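PDB 2OIX: xanthomonas outer protein D from Xanthomonas euvesicatoria, which is a type III secreted virulence factor and cysteine protease that removes SUMO from its conjugates, present here as an inactive mutant of the catalytic fragment. Local coordinates for residues E24-L30 and A148-L152; V37-L41 and R51-L56; I61-L67 and L78-R84. The protein carries 1 engineered substitution. All blocks are in the same frame, centred on the assembly; numbering follows the deposited sequence.

In the fold
All three contacts lie in the Ulp1-type catalytic domain and meet around the hairpin of contact 3, whose centre lies about 8 Å from the centre of the chain. Contact 1, centred about 12 Å from the centre of contact 3, is tied to it by L29 O and I64 N, 3.0 Å apart, where edge strand 30-32 begins beside strand 64-71. On another side lies contact 2, its centre about 13 Å from that of contact 3; L56 O and R83 NH1, 2.8 Å apart, make the link. Contacts 1 and 2 do not touch, their centres being about 22 Å apart. Contact 1 uses the C-terminal end of helix 136-153; in relatives the nucleophilic cysteine lies at the other end.

Contact 1. Residues E24-L30 and A148-L152; sequences EPNAHLL and AHRVL
L30 overlaps the last turns of helix 136-153 with both methyls of its fork. CD1 touches A148 CB (3.9 Å) and L152 CD1 (3.9 Å), while CD2 lies against V151 CG1 at 3.8 Å. The L30 and V151 side chains run antiparallel alongside one another, whereas L30 and L152 are crossed at about a right angle. L29 adds a lighter touch on the same valine, CD1 to CG1.

L152 packs against the turn made by E24 to A27. Its torsions, chi1 -96° and chi2 34°, both depart from the staggered values; they bring CG and CD1 close to P25 O and put CD1 3.8 Å from A27 CA. E24 CB borders the other methyl, CD2, but the carboxylate turns off from the helix. P25 O also receives a CA-H...O contact from L152 CA at 3.4 Å.

One polar bond crosses the contact. N26 ND2 donates to V151 O (3.0 Å, N-H...O 148°), standing somewhat tilted from both the carbonyl plane and its own amide plane. The carboxamide thus grips a carbonyl near the helix C-terminus, and N26 CB rests near V151 CG1. Behind this layer L30 meets F66 and V151 meets I64, both of strand 64-71, and L21 backs L30 and L152.

The type II turn E24-A27, which runs into the 3-10 segment 27-29 at A27, brings the chain from helix 7-20 across the C-terminal end of helix 136-153 and into edge strand 30-32 of the mixed sheet of this Ulp1-family catalytic domain.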
loop_
_atom_site.group_PDB
_atom_site.type_symbol
_atom_site.label_atom_id
_atom_site.label_comp_id
_atom_site.label_asym_id
_atom_site.label_seq_id
_atom_site.Cartn_x
_atom_site.Cartn_y
_atom_site.Cartn_z
ATOM N N GLU A 24 3.054 -13.325 -14.455
ATOM C CA GLU A 24 4.109 -13.861 -13.592
ATOM C C GLU A 24 3.520 -14.789 -12.528
ATOM O O GLU A 24 2.378 -14.590 -12.097
ATOM C CB GLU A 24 4.912 -12.742 -12.922
ATOM C CG GLU A 24 5.624 -11.794 -13.879
ATOM C CD GLU A 24 6.953 -12.333 -14.383
ATOM O OE1 GLU A 24 7.165 -13.569 -14.366
ATOM O OE2 GLU A 24 7.790 -11.505 -14.806
ATOM N N PRO A 25 4.281 -15.835 -12.137
ATOM C CA PRO A 25 3.952 -16.648 -10.944
ATOM C C PRO A 25 3.496 -15.800 -9.754
ATOM O O PRO A 25 4.223 -14.906 -9.305
ATOM C CB PRO A 25 5.281 -17.344 -10.592
ATOM C CG PRO A 25 6.255 -17.038 -11.755
ATOM C CD PRO A 25 5.474 -16.346 -12.844
ATOM N N ASN A 26 2.293 -16.084 -9.270
ATOM C CA ASN A 26 1.700 -15.432 -8.112
ATOM C C ASN A 26 1.146 -14.007 -8.314
ATOM O O ASN A 26 0.638 -13.446 -7.364
ATOM C CB ASN A 26 2.666 -15.392 -6.906
ATOM C CG ASN A 26 3.213 -16.745 -6.535
ATOM O OD1 ASN A 26 2.522 -17.761 -6.639
ATOM N ND2 ASN A 26 4.465 -16.768 -6.079
ATOM N N ALA A 27 1.246 -13.420 -9.513
ATOM C CA ALA A 27 0.771 -12.037 -9.695
ATOM C C ALA A 27 -0.745 -11.840 -9.383
ATOM O O ALA A 27 -1.164 -10.740 -8.996
ATOM C CB ALA A 27 1.070 -11.563 -11.047
ATOM N N HIS A 28 -1.535 -12.901 -9.590
ATOM C CA HIS A 28 -2.965 -12.898 -9.271
ATOM C C HIS A 28 -3.254 -12.815 -7.773
ATOM O O HIS A 28 -4.423 -12.641 -7.388
ATOM C CB HIS A 28 -3.664 -14.106 -9.870
ATOM C CG HIS A 28 -3.169 -15.404 -9.334
ATOM N ND1 HIS A 28 -1.959 -15.940 -9.707
ATOM C CD2 HIS A 28 -3.703 -16.258 -8.433
ATOM C CE1 HIS A 28 -1.775 -17.079 -9.066
ATOM N NE2 HIS A 28 -2.824 -17.298 -8.299
ATOM N N LEU A 29 -2.233 -12.990 -6.937
ATOM C CA LEU A 29 -2.414 -12.817 -5.468
ATOM C C LEU A 29 -2.437 -11.339 -5.068
ATOM O O LEU A 29 -2.833 -11.008 -3.957
ATOM C CB LEU A 29 -1.329 -13.519 -4.646
ATOM C CG LEU A 29 -0.962 -14.991 -4.859
ATOM C CD1 LEU A 29 0.112 -15.395 -3.843
ATOM C CD2 LEU A 29 -2.195 -15.821 -4.718
ATOM N N LEU A 30 -1.988 -10.462 -5.960
ATOM C CA LEU A 30 -1.749 -9.038 -5.610
ATOM C C LEU A 30 -2.903 -8.142 -6.003
ATOM O O LEU A 30 -3.475 -8.311 -7.098
ATOM C CB LEU A 30 -0.508 -8.508 -6.336
ATOM C CG LEU A 30 0.797 -9.295 -6.184
ATOM C CD1 LEU A 30 1.887 -8.760 -7.102
ATOM C CD2 LEU A 30 1.271 -9.257 -4.767
ATOM N N ALA A 148 5.927 -6.499 -3.995
ATOM C CA ALA A 148 5.342 -7.226 -5.145
ATOM C C ALA A 148 6.312 -8.235 -5.750
ATOM O O ALA A 148 5.945 -9.384 -5.987
ATOM C CB ALA A 148 4.811 -6.259 -6.226
ATOM N N HIS A 149 7.548 -7.819 -6.011
ATOM C CA HIS A 149 8.519 -8.776 -6.544
ATOM C C HIS A 149 8.850 -9.940 -5.579
ATOM O O HIS A 149 9.092 -11.084 -6.020
ATOM C CB HIS A 149 9.761 -8.047 -7.058
ATOM C CG HIS A 149 9.551 -7.401 -8.399
ATOM N ND1 HIS A 149 8.913 -6.190 -8.549
ATOM C CD2 HIS A 149 9.888 -7.806 -9.651
ATOM C CE1 HIS A 149 8.854 -5.879 -9.834
ATOM N NE2 HIS A 149 9.445 -6.839 -10.524
ATOM N N ARG A 150 8.829 -9.668 -4.275
ATOM C CA ARG A 150 9.037 -10.735 -3.294
ATOM C C ARG A 150 7.874 -11.736 -3.297
ATOM O O ARG A 150 8.084 -12.925 -3.077
ATOM C CB ARG A 150 9.261 -10.142 -1.897
ATOM C CG ARG A 150 10.550 -9.306 -1.855
ATOM C CD ARG A 150 10.881 -8.845 -0.432
ATOM N NE ARG A 150 12.064 -7.971 -0.429
ATOM C CZ ARG A 150 12.462 -7.231 0.601
ATOM N NH1 ARG A 150 11.814 -7.266 1.712
ATOM N NH2 ARG A 150 13.546 -6.430 0.527
ATOM N N VAL A 151 6.660 -11.273 -3.560
ATOM C CA VAL A 151 5.521 -12.211 -3.641
ATOM C C VAL A 151 5.764 -13.091 -4.888
ATOM O O VAL A 151 5.669 -14.308 -4.823
ATOM C CB VAL A 151 4.172 -11.501 -3.684
ATOM C CG1 VAL A 151 3.054 -12.510 -3.958
ATOM C CG2 VAL A 151 3.914 -10.694 -2.325
ATOM N N LEU A 152 6.143 -12.468 -6.004
ATOM C CA LEU A 152 6.354 -13.192 -7.254
ATOM C C LEU A 152 7.430 -14.248 -7.125
ATOM O O LEU A 152 7.298 -15.351 -7.672
ATOM C CB LEU A 152 6.777 -12.215 -8.350
ATOM C CG LEU A 152 5.727 -11.635 -9.310
ATOM C CD1 LEU A 152 4.335 -11.375 -8.710
ATOM C CD2 LEU A 152 6.279 -10.382 -9.974
#

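Contact 2. Residues V37-L41 and R51-L56; sequences VVTML and RAQRLL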
loop_
_atom_site.group_PDB
_atom_site.type_symbol
_atom_site.label_atom_id
_atom_site.label_comp_id
_atom_site.label_asym_id
_atom_site.label_seq_id
_atom_site.Cartn_x
_atom_site.Cartn_y
_atom_site.Cartn_z
ATOM N N VAL A 37 -10.074 5.223 -3.207
ATOM C CA VAL A 37 -10.927 4.170 -2.690
ATOM C C VAL A 37 -10.570 3.854 -1.246
ATOM O O VAL A 37 -11.485 3.577 -0.439
ATOM C CB VAL A 37 -10.940 2.915 -3.572
ATOM C CG1 VAL A 37 -11.835 1.793 -2.948
ATOM C CG2 VAL A 37 -11.476 3.261 -4.989
ATOM N N VAL A 38 -9.257 3.833 -0.926
ATOM C CA VAL A 38 -8.831 3.649 0.489
ATOM C C VAL A 38 -9.485 4.734 1.413
ATOM O O VAL A 38 -10.075 4.437 2.460
ATOM C CB VAL A 38 -7.253 3.629 0.628
ATOM C CG1 VAL A 38 -6.899 3.393 2.069
ATOM C CG2 VAL A 38 -6.713 2.466 -0.170
ATOM N N THR A 39 -9.398 5.984 0.998
ATOM C CA THR A 39 -9.946 7.113 1.738
ATOM C C THR A 39 -11.463 6.921 1.968
ATOM O O THR A 39 -11.995 7.181 3.047
ATOM C CB THR A 39 -9.623 8.427 0.984
ATOM O OG1 THR A 39 -8.196 8.577 0.882
ATOM C CG2 THR A 39 -10.225 9.653 1.689
ATOM N N MET A 40 -12.147 6.404 0.959
ATOM C CA MET A 40 -13.581 6.199 1.015
ATOM C C MET A 40 -14.087 5.167 2.040
ATOM O O MET A 40 -15.265 5.192 2.400
ATOM C CB MET A 40 -14.091 5.837 -0.370
ATOM C CG MET A 40 -14.320 7.029 -1.301
ATOM S SD MET A 40 -14.472 6.307 -2.945
ATOM C CE MET A 40 -15.902 5.216 -2.682
ATOM N N LEU A 41 -13.221 4.262 2.510
ATOM C CA LEU A 41 -13.614 3.329 3.595
ATOM C C LEU A 41 -14.158 4.101 4.815
ATOM O O LEU A 41 -15.055 3.627 5.547
ATOM C CB LEU A 41 -12.429 2.429 3.995
ATOM C CG LEU A 41 -11.881 1.382 3.005
ATOM C CD1 LEU A 41 -10.518 0.852 3.511
ATOM C CD2 LEU A 41 -12.840 0.219 2.713
ATOM N N ARG A 51 -19.256 0.725 -1.189
ATOM C CA ARG A 51 -18.554 0.519 -2.451
ATOM C C ARG A 51 -17.090 0.216 -2.170
ATOM O O ARG A 51 -16.531 -0.701 -2.752
ATOM C CB ARG A 51 -18.700 1.740 -3.373
ATOM C CG ARG A 51 -17.907 1.669 -4.692
ATOM C CD ARG A 51 -18.049 2.979 -5.503
ATOM N NE ARG A 51 -17.165 3.066 -6.676
ATOM C CZ ARG A 51 -15.876 3.428 -6.639
ATOM N NH1 ARG A 51 -15.280 3.717 -5.483
ATOM N NH2 ARG A 51 -15.166 3.473 -7.762
ATOM N N ALA A 52 -16.489 0.987 -1.267
ATOM C CA ALA A 52 -15.047 0.862 -0.959
ATOM C C ALA A 52 -14.801 -0.487 -0.318
ATOM O O ALA A 52 -13.860 -1.186 -0.676
ATOM C CB ALA A 52 -14.578 1.992 -0.046
ATOM N N GLN A 53 -15.676 -0.878 0.614
ATOM C CA GLN A 53 -15.609 -2.207 1.203
ATOM C C GLN A 53 -15.680 -3.342 0.158
ATOM O O GLN A 53 -14.952 -4.324 0.286
ATOM C CB GLN A 53 -16.693 -2.357 2.294
ATOM C CG GLN A 53 -16.231 -1.652 3.555
ATOM C CD GLN A 53 -17.272 -1.515 4.633
ATOM O OE1 GLN A 53 -18.490 -1.543 4.377
ATOM N NE2 GLN A 53 -16.800 -1.362 5.870
ATOM N N ARG A 54 -16.497 -3.187 -0.890
ATOM C CA ARG A 54 -16.626 -4.201 -1.961
ATOM C C ARG A 54 -15.381 -4.295 -2.829
ATOM O O ARG A 54 -14.953 -5.401 -3.201
ATOM C CB ARG A 54 -17.806 -3.876 -2.877
ATOM C CG ARG A 54 -19.154 -3.808 -2.193
ATOM C CD ARG A 54 -20.261 -3.483 -3.218
ATOM N NE ARG A 54 -21.431 -2.878 -2.577
ATOM C CZ ARG A 54 -21.886 -1.657 -2.846
ATOM N NH1 ARG A 54 -21.300 -0.897 -3.776
ATOM N NH2 ARG A 54 -22.954 -1.203 -2.198
ATOM N N LEU A 55 -14.831 -3.125 -3.173
ATOM C CA LEU A 55 -13.687 -3.018 -4.056
ATOM C C LEU A 55 -12.408 -3.477 -3.402
ATOM O O LEU A 55 -11.489 -3.859 -4.102
ATOM C CB LEU A 55 -13.511 -1.584 -4.561
ATOM C CG LEU A 55 -14.555 -1.122 -5.584
ATOM C CD1 LEU A 55 -14.485 0.373 -5.738
ATOM C CD2 LEU A 55 -14.335 -1.801 -6.927
ATOM N N LEU A 56 -12.362 -3.459 -2.065
ATOM C CA LEU A 56 -11.121 -3.785 -1.353
ATOM C C LEU A 56 -11.177 -5.019 -0.488
ATOM O O LEU A 56 -10.124 -5.569 -0.110
ATOM C CB LEU A 56 -10.681 -2.603 -0.488
ATOM C CG LEU A 56 -10.327 -1.302 -1.223
ATOM C CD1 LEU A 56 -9.990 -0.315 -0.134
ATOM C CD2 LEU A 56 -9.155 -1.367 -2.255
#
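Apolar packing carries most of this contact. V37 is a knob in a hole formed by R51, A52, L55 and L56: CG1, anti to the backbone N (chi1 178°), enters between A52 CB and L56 CG, 3.9 Å from the latter, while CG2 turns toward R51. A52 allows the closest approach of the two backbones, its CA lying 5.4 Å from L41 CA. Its methyl packs against the backbone of 37-41, 3.5 Å from V37 O, and lies 3.9 Å from M40 CB. L41 packs on A52 beside V37, with CD2 3.7 Å from A52 CB and also near Q53 N, and CD1 reaching L56 CD1 at 3.9 Å.

Contacts of a charged group with apolar atoms form the outer margin. The R51 chain runs extended from CG to NE and places its guanidinium beside M40, whose CE lies at the guanidinium edge, near its plane, 3.2 Å from NH1. L55 CD1, one turn along the same helix, lies 3.4 Å above the centre of the guanidinium plane and covers that face.

No hydrogen bond joins the segments directly. Polar ties to residues outside them include Q49 NE2 to L41 O and Q53 NE2 to H114 O.

Inward, V38 and L56 continue onto L67 of strand 64-71. The arrangement is a single knob-into-hole insertion, that of V37, within the packing of two helices consecutive in sequence, 35-40 and 46-57, laid together beside the sheet of the protease domain.

Contact 3. Residues I61-L67 and L78-R84; sequences IPPIVFL and LLVVDRR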
loop_
_atom_site.group_PDB
_atom_site.type_symbol
_atom_site.label_atom_id
_atom_site.label_comp_id
_atom_site.label_asym_id
_atom_site.label_seq_id
_atom_site.Cartn_x
_atom_site.Cartn_y
_atom_site.Cartn_z
ATOM N N ILE A 61 -11.706 -10.041 -4.435
ATOM C CA ILE A 61 -10.510 -9.191 -4.435
ATOM C C ILE A 61 -9.340 -10.059 -3.946
ATOM O O ILE A 61 -9.464 -10.720 -2.916
ATOM C CB ILE A 61 -10.697 -7.959 -3.511
ATOM C CG1 ILE A 61 -11.974 -7.181 -3.876
ATOM C CG2 ILE A 61 -9.439 -7.067 -3.508
ATOM C CD1 ILE A 61 -12.132 -6.790 -5.373
ATOM N N PRO A 62 -8.209 -10.057 -4.671
ATOM C CA PRO A 62 -7.050 -10.864 -4.265
ATOM C C PRO A 62 -6.570 -10.617 -2.832
ATOM O O PRO A 62 -6.813 -9.547 -2.274
ATOM C CB PRO A 62 -5.982 -10.450 -5.251
ATOM C CG PRO A 62 -6.773 -9.995 -6.472
ATOM C CD PRO A 62 -7.933 -9.293 -5.898
ATOM N N PRO A 63 -5.912 -11.617 -2.227
ATOM C CA PRO A 63 -5.718 -11.585 -0.779
ATOM C C PRO A 63 -4.520 -10.775 -0.270
ATOM O O PRO A 63 -4.418 -10.550 0.936
ATOM C CB PRO A 63 -5.556 -13.079 -0.449
ATOM C CG PRO A 63 -4.681 -13.536 -1.662
ATOM C CD PRO A 63 -5.420 -12.882 -2.811
ATOM N N ILE A 64 -3.632 -10.322 -1.151
ATOM C CA ILE A 64 -2.483 -9.506 -0.702
ATOM C C ILE A 64 -2.700 -8.100 -1.251
ATOM O O ILE A 64 -2.564 -7.872 -2.407
ATOM C CB ILE A 64 -1.125 -10.061 -1.120
ATOM C CG1 ILE A 64 -0.888 -11.425 -0.475
ATOM C CG2 ILE A 64 -0.003 -9.117 -0.658
ATOM C CD1 ILE A 64 0.338 -12.147 -0.878
ATOM N N VAL A 65 -3.067 -7.166 -0.395
ATOM C CA VAL A 65 -3.571 -5.876 -0.858
ATOM C C VAL A 65 -2.653 -4.786 -0.347
ATOM O O VAL A 65 -2.369 -4.743 0.894
ATOM C CB VAL A 65 -4.999 -5.648 -0.297
ATOM C CG1 VAL A 65 -5.586 -4.349 -0.790
ATOM C CG2 VAL A 65 -5.925 -6.799 -0.740
ATOM N N PHE A 66 -2.165 -3.947 -1.280
ATOM C CA PHE A 66 -1.367 -2.748 -1.015
ATOM C C PHE A 66 -2.243 -1.515 -0.984
ATOM O O PHE A 66 -2.804 -1.119 -2.023
ATOM C CB PHE A 66 -0.259 -2.611 -2.103
ATOM C CG PHE A 66 0.604 -3.808 -2.148
ATOM C CD1 PHE A 66 1.821 -3.822 -1.447
ATOM C CD2 PHE A 66 0.161 -4.988 -2.804
ATOM C CE1 PHE A 66 2.613 -5.009 -1.406
ATOM C CE2 PHE A 66 0.946 -6.134 -2.792
ATOM C CZ PHE A 66 2.195 -6.129 -2.112
ATOM N N LEU A 67 -2.333 -0.889 0.189
ATOM C CA LEU A 67 -3.239 0.236 0.398
ATOM C C LEU A 67 -2.452 1.480 0.705
ATOM O O LEU A 67 -1.873 1.599 1.800
ATOM C CB LEU A 67 -4.146 -0.035 1.601
ATOM C CG LEU A 67 -4.979 -1.337 1.484
ATOM C CD1 LEU A 67 -4.762 -2.261 2.655
ATOM C CD2 LEU A 67 -6.444 -1.045 1.382
ATOM N N LEU A 78 2.128 3.287 3.692
ATOM C CA LEU A 78 1.674 2.093 3.051
ATOM C C LEU A 78 1.164 1.096 4.066
ATOM O O LEU A 78 1.890 0.715 5.036
ATOM C CB LEU A 78 2.799 1.446 2.299
ATOM C CG LEU A 78 2.494 0.094 1.638
ATOM C CD1 LEU A 78 1.332 0.233 0.613
ATOM C CD2 LEU A 78 3.780 -0.533 1.014
ATOM N N LEU A 79 -0.069 0.659 3.850
ATOM C CA LEU A 79 -0.591 -0.424 4.649
ATOM C C LEU A 79 -0.686 -1.662 3.733
ATOM O O LEU A 79 -1.312 -1.604 2.679
ATOM C CB LEU A 79 -2.010 -0.090 5.165
ATOM C CG LEU A 79 -2.571 -1.180 6.005
ATOM C CD1 LEU A 79 -1.697 -1.325 7.308
ATOM C CD2 LEU A 79 -4.071 -0.932 6.296
ATOM N N VAL A 80 -0.162 -2.809 4.168
ATOM C CA VAL A 80 -0.262 -4.044 3.368
ATOM C C VAL A 80 -1.126 -5.024 4.168
ATOM O O VAL A 80 -0.921 -5.256 5.386
ATOM C CB VAL A 80 1.135 -4.652 3.039
ATOM C CG1 VAL A 80 1.007 -5.989 2.256
ATOM C CG2 VAL A 80 1.961 -3.674 2.271
ATOM N N VAL A 81 -2.108 -5.601 3.522
ATOM C CA VAL A 81 -2.966 -6.557 4.232
ATOM C C VAL A 81 -2.870 -7.928 3.521
ATOM O O VAL A 81 -3.107 -7.990 2.309
ATOM C CB VAL A 81 -4.440 -6.096 4.266
ATOM C CG1 VAL A 81 -5.302 -7.184 4.724
ATOM C CG2 VAL A 81 -4.660 -4.845 5.144
ATOM N N ASP A 82 -2.525 -8.997 4.252
ATOM C CA ASP A 82 -2.344 -10.318 3.686
ATOM C C ASP A 82 -3.391 -11.222 4.315
ATOM O O ASP A 82 -3.243 -11.648 5.451
ATOM C CB ASP A 82 -0.926 -10.849 3.972
ATOM C CG ASP A 82 -0.790 -12.373 3.721
ATOM O OD1 ASP A 82 -1.597 -12.952 2.942
ATOM O OD2 ASP A 82 0.106 -13.030 4.298
ATOM N N ARG A 83 -4.487 -11.454 3.602
ATOM C CA ARG A 83 -5.533 -12.302 4.160
ATOM C C ARG A 83 -5.651 -13.673 3.513
ATOM O O ARG A 83 -6.744 -14.272 3.489
ATOM C CB ARG A 83 -6.875 -11.571 4.192
ATOM C CG ARG A 83 -7.281 -11.100 2.829
ATOM C CD ARG A 83 -8.208 -9.891 2.825
ATOM N NE ARG A 83 -8.331 -9.506 1.424
ATOM C CZ ARG A 83 -8.931 -8.428 0.961
ATOM N NH1 ARG A 83 -9.539 -7.582 1.791
ATOM N NH2 ARG A 83 -8.926 -8.226 -0.354
ATOM N N ARG A 84 -4.518 -14.227 3.085
ATOM C CA ARG A 84 -4.505 -15.551 2.460
ATOM C C ARG A 84 -5.039 -16.581 3.467
ATOM O O ARG A 84 -5.748 -17.527 3.115
ATOM C CB ARG A 84 -3.115 -15.960 1.988
ATOM C CG ARG A 84 -2.653 -15.272 0.714
ATOM C CD ARG A 84 -1.253 -15.701 0.425
ATOM N NE ARG A 84 -0.371 -14.997 1.355
ATOM C CZ ARG A 84 0.951 -15.175 1.413
ATOM N NH1 ARG A 84 1.546 -16.068 0.618
ATOM N NH2 ARG A 84 1.669 -14.479 2.289
HETATM O O HOH W 1 -9.164 -11.551 -0.151
#
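V65 and V81 form the middle of a tight antiparallel ladder, each N donating to the other's O; V65 N to V81 O measures 2.8 Å. L67 and L79 make a second hydrogen-bonded pair, and R83 N to P63 O extends the pairing beyond the strands. Between them, I64-D82 and F66-V80 are non-hydrogen-bonded pairs. On the face of V65, L67, L79 and V81, L67 CD1 presses on V81 CG2 at 3.6 Å. On the opposite face F66 and V80 lie side by side: V80 CG1 sits over the ring, and CG2 meets F66 CD1 at 3.7 Å.

The pairing gives way to a more polar end, where R83 is still closely packed and R84 lies at the looser, solvent side. R83 CG stands between backbone N and carbonyl carbon (chi1 57°), which sends the extended chain back across segment 61-67. There NH2 bonds P62 O from above the carbonyl plane (3.1 Å), and V65 CG2 lies over one guanidinium face. A water donates to I61 O and weakly bonds R83 NE; NH1 goes to L56 O. Exposed R84 grips D82 side-on, NE to OD1 (2.9 Å) and NH2 to OD2, while its backbone N closes an Asx turn on OD1 from the other side of the carboxylate. I64 CD1 lies over one face of the R84 guanidinium, toward its rim, and P63 CG touches R84 CG at 3.6 Å. R84 NH2 also makes a salt bridge to D157.

The hairpin supplies the central strand 75-82 and its neighbour 64-71, flanked by strands 90-94 and 30-32 respectively, with helix 136-153 packed through I144 and L147 onto F66, L78 and V80.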